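Local structure of transcription factor E (Sulfolobus solfataricus, 1Q1H) at residues A[62-67]-A[81-86]. The protein assists archaeal transcription initiation by enhancing TATA-box recognition and RNA polymerase recruitment, with its winged helix domain involved in binding DNA in the preinitiation complex. Sequence-based numbering, arbitrary orientation.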
ATOM      1  N   PHE A  62       3.943  -2.268   6.371  1.00 56.99           N
ATOM      2  CA  PHE A  62       4.446  -1.380   5.329  1.00 52.36           C
ATOM      3  C   PHE A  62       3.320  -0.494   4.868  1.00 48.39           C
ATOM      4  O   PHE A  62       3.487   0.329   3.973  1.00 50.63           O
ATOM      5  CB  PHE A  62       4.990  -2.176   4.138  1.00 53.98           C
ATOM      6  CG  PHE A  62       6.220  -2.976   4.455  1.00 53.85           C
ATOM      7  CD1 PHE A  62       6.129  -4.153   5.186  1.00 56.97           C
ATOM      8  CD2 PHE A  62       7.464  -2.539   4.050  1.00 53.56           C
ATOM      9  CE1 PHE A  62       7.263  -4.880   5.508  1.00 60.27           C
ATOM     10  CE2 PHE A  62       8.602  -3.256   4.364  1.00 56.87           C
ATOM     11  CZ  PHE A  62       8.504  -4.429   5.096  1.00 58.71           C
ATOM     12  N   VAL A  63       2.167  -0.671   5.498  1.00 52.20           N
ATOM     13  CA  VAL A  63       0.973   0.099   5.179  1.00 53.77           C
ATOM     14  C   VAL A  63      -0.001   0.036   6.359  1.00 53.67           C
ATOM     15  O   VAL A  63       0.020  -0.908   7.148  1.00 54.43           O
ATOM     16  CB  VAL A  63       0.279  -0.469   3.884  1.00 54.12           C
ATOM     17  CG1 VAL A  63      -1.151  -0.021   3.821  1.00 60.19           C
ATOM     18  CG2 VAL A  63       1.002   0.021   2.614  1.00 50.98           C
ATOM     19  N   SER A  64      -0.836   1.062   6.489  1.00 56.03           N
ATOM     20  CA  SER A  64      -1.859   1.120   7.539  1.00 53.19           C
ATOM     21  C   SER A  64      -3.136   1.585   6.873  1.00 52.96           C
ATOM     22  O   SER A  64      -3.087   2.349   5.915  1.00 57.88           O
ATOM     23  CB  SER A  64      -1.476   2.116   8.639  1.00 55.30           C
ATOM     24  OG  SER A  64      -0.577   1.546   9.578  1.00 55.79           O
ATOM     25  N   TYR A  65      -4.277   1.129   7.361  1.00 55.41           N
ATOM     26  CA  TYR A  65      -5.546   1.557   6.775  1.00 58.89           C
ATOM     27  C   TYR A  65      -6.462   2.252   7.788  1.00 59.45           C
ATOM     28  O   TYR A  65      -6.186   2.297   8.986  1.00 59.70           O
ATOM     29  CB  TYR A  65      -6.283   0.359   6.146  1.00 56.95           C
ATOM     30  CG  TYR A  65      -6.815  -0.644   7.145  1.00 54.63           C
ATOM     31  CD1 TYR A  65      -8.120  -0.560   7.621  1.00 56.43           C
ATOM     32  CD2 TYR A  65      -6.002  -1.658   7.633  1.00 54.89           C
ATOM     33  CE1 TYR A  65      -8.604  -1.466   8.562  1.00 58.20           C
ATOM     34  CE2 TYR A  65      -6.465  -2.564   8.565  1.00 58.18           C
ATOM     35  CZ  TYR A  65      -7.766  -2.469   9.027  1.00 60.06           C
ATOM     36  OH  TYR A  65      -8.222  -3.399   9.938  1.00 67.04           O
ATOM     37  N   ARG A  66      -7.556   2.796   7.276  1.00 64.98           N
ATOM     38  CA  ARG A  66      -8.554   3.472   8.087  1.00 65.31           C
ATOM     39  C   ARG A  66      -9.893   3.335   7.369  1.00 67.03           C
ATOM     40  O   ARG A  66     -10.031   3.748   6.212  1.00 67.12           O
ATOM     41  CB  ARG A  66      -8.191   4.955   8.267  1.00 64.29           C
ATOM     42  CG  ARG A  66      -9.066   5.960   7.511  1.00 64.11           C
ATOM     43  CD  ARG A  66      -8.842   7.373   8.050  1.00 62.58           C
ATOM     44  NE  ARG A  66      -9.573   8.414   7.327  1.00 58.48           N
ATOM     45  CZ  ARG A  66      -9.559   8.553   6.004  1.00 58.13           C
ATOM     46  NH1 ARG A  66      -8.866   7.709   5.263  1.00 59.44           N
ATOM     47  NH2 ARG A  66     -10.206   9.553   5.424  1.00 54.67           N
ATOM     48  N   LYS A  67     -10.867   2.719   8.032  1.00 66.24           N
ATOM     49  CA  LYS A  67     -12.182   2.571   7.428  1.00 64.61           C
ATOM     50  C   LYS A  67     -13.070   3.687   7.932  1.00 63.74           C
ATOM     51  O   LYS A  67     -13.299   3.813   9.130  1.00 64.69           O
ATOM     52  CB  LYS A  67     -12.812   1.222   7.767  1.00 65.95           C
ATOM     53  CG  LYS A  67     -12.963   0.915   9.249  1.00 66.55           C
ATOM     54  CD  LYS A  67     -14.095  -0.091   9.466  1.00 68.17           C
ATOM     55  CE  LYS A  67     -14.155  -1.119   8.336  1.00 69.75           C
ATOM     56  NZ  LYS A  67     -15.218  -2.166   8.471  1.00 70.24           N
ATOM     57  N   LYS A  81      -2.346   3.841   3.380  1.00 54.27           N
ATOM     58  CA  LYS A  81      -1.257   4.797   3.378  1.00 54.63           C
ATOM     59  C   LYS A  81      -0.014   3.978   3.692  1.00 51.69           C
ATOM     60  O   LYS A  81      -0.123   2.891   4.268  1.00 50.28           O
ATOM     61  CB  LYS A  81      -1.496   5.848   4.472  1.00 60.05           C
ATOM     62  CG  LYS A  81      -0.892   7.226   4.210  1.00 62.86           C
ATOM     63  CD  LYS A  81      -1.285   8.220   5.302  1.00 66.55           C
ATOM     64  CE  LYS A  81      -0.554   9.564   5.161  1.00 68.58           C
ATOM     65  NZ  LYS A  81      -0.877  10.526   6.271  1.00 67.34           N
ATOM     66  N   PRO A  82       1.175   4.459   3.278  1.00 47.52           N
ATOM     67  CA  PRO A  82       2.452   3.784   3.520  1.00 47.67           C
ATOM     68  C   PRO A  82       3.016   4.206   4.878  1.00 50.73           C
ATOM     69  O   PRO A  82       3.201   5.396   5.129  1.00 53.76           O
ATOM     70  CB  PRO A  82       3.329   4.285   2.379  1.00 49.67           C
ATOM     71  CG  PRO A  82       2.370   4.712   1.343  1.00 49.05           C
ATOM     72  CD  PRO A  82       1.308   5.381   2.144  1.00 47.20           C
ATOM     73  N   ASN A  83       3.294   3.247   5.755  1.00 53.99           N
ATOM     74  CA  ASN A  83       3.829   3.581   7.071  1.00 56.23           C
ATOM     75  C   ASN A  83       5.310   3.968   7.049  1.00 56.13           C
ATOM     76  O   ASN A  83       6.047   3.676   7.997  1.00 55.63           O
ATOM     77  CB  ASN A  83       3.621   2.413   8.041  1.00 55.91           C
ATOM     78  CG  ASN A  83       2.159   2.071   8.225  1.00 58.33           C
ATOM     79  OD1 ASN A  83       1.284   2.877   7.898  1.00 59.58           O
ATOM     80  ND2 ASN A  83       1.881   0.881   8.761  1.00 53.72           N
ATOM     81  N   ILE A  84       5.745   4.642   5.989  1.00 52.39           N
ATOM     82  CA  ILE A  84       7.139   5.036   5.900  1.00 60.58           C
ATOM     83  C   ILE A  84       7.581   6.060   6.972  1.00 65.17           C
ATOM     84  O   ILE A  84       8.638   5.902   7.584  1.00 66.75           O
ATOM     85  CB  ILE A  84       7.459   5.568   4.503  1.00 58.35           C
ATOM     86  CG1 ILE A  84       8.932   5.985   4.433  1.00 58.54           C
ATOM     87  CG2 ILE A  84       6.514   6.689   4.158  1.00 57.35           C
ATOM     88  CD1 ILE A  84       9.402   6.379   3.040  1.00 62.12           C
ATOM     89  N   ASP A  85       6.789   7.104   7.204  1.00 66.17           N
ATOM     90  CA  ASP A  85       7.135   8.089   8.222  1.00 65.07           C
ATOM     91  C   ASP A  85       7.414   7.358   9.527  1.00 66.30           C
ATOM     92  O   ASP A  85       8.263   7.775  10.315  1.00 67.28           O
ATOM     93  CB  ASP A  85       5.986   9.076   8.437  1.00 70.20           C
ATOM     94  CG  ASP A  85       6.234  10.422   7.780  1.00 74.09           C
ATOM     95  OD1 ASP A  85       7.253  11.071   8.109  1.00 75.47           O
ATOM     96  OD2 ASP A  85       5.406  10.835   6.938  1.00 77.62           O
ATOM     97  N   GLN A  86       6.690   6.270   9.764  1.00 67.69           N
ATOM     98  CA  GLN A  86       6.898   5.486  10.979  1.00 72.10           C
ATOM     99  C   GLN A  86       8.247   4.771  10.854  1.00 73.57           C
ATOM    100  O   GLN A  86       8.869   4.407  11.856  1.00 73.00           O
ATOM    101  CB  GLN A  86       5.755   4.472  11.171  1.00 70.85           C
ATOM    102  CG  GLN A  86       4.408   5.118  11.532  1.00 73.10           C
ATOM    103  CD  GLN A  86       3.237   4.130  11.580  1.00 75.44           C
ATOM    104  OE1 GLN A  86       3.256   3.145  12.321  1.00 73.15           O
ATOM    105  NE2 GLN A  86       2.206   4.404  10.789  1.00 79.61           N
TER
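S64 meets N83 through their short polar side chains. The amide nitrogen ND2 of N83 donates to OG of S64 at 2.7 Å, but the bond is bent, 132° at the hydrogen, and the hydroxyl lies somewhat out of the amide plane. With chi1 at -60°, N83 turns CG anti to its carbonyl carbon, and the amide is laid against S64 and the V63 carbonyl. Asparagine suits this buried spot because its compact amide can meet polar groups where the chain leaves the strand. Alongside, S64 and K81 form an antiparallel hydrogen-bonded pair: S64 N to K81 O and K81 N to S64 O are both 3.0 Å. This is the mouth of the two-stranded hairpin, strands 64-68 and 77-81, that makes the wing of the winged helix domain. Beyond the pair, a single weak bond of 3.4 Å links N83 N to F62 O in the turn before helix 84-87. K81 O also points at V63, with V63 CA 3.1 Å away in a CA-H...O contact and CB and both methyls close by. V63, beta-branched as suits an extended backbone, packs on L24 and L27 of helix 21-30, and the buried F62 ring meets F8.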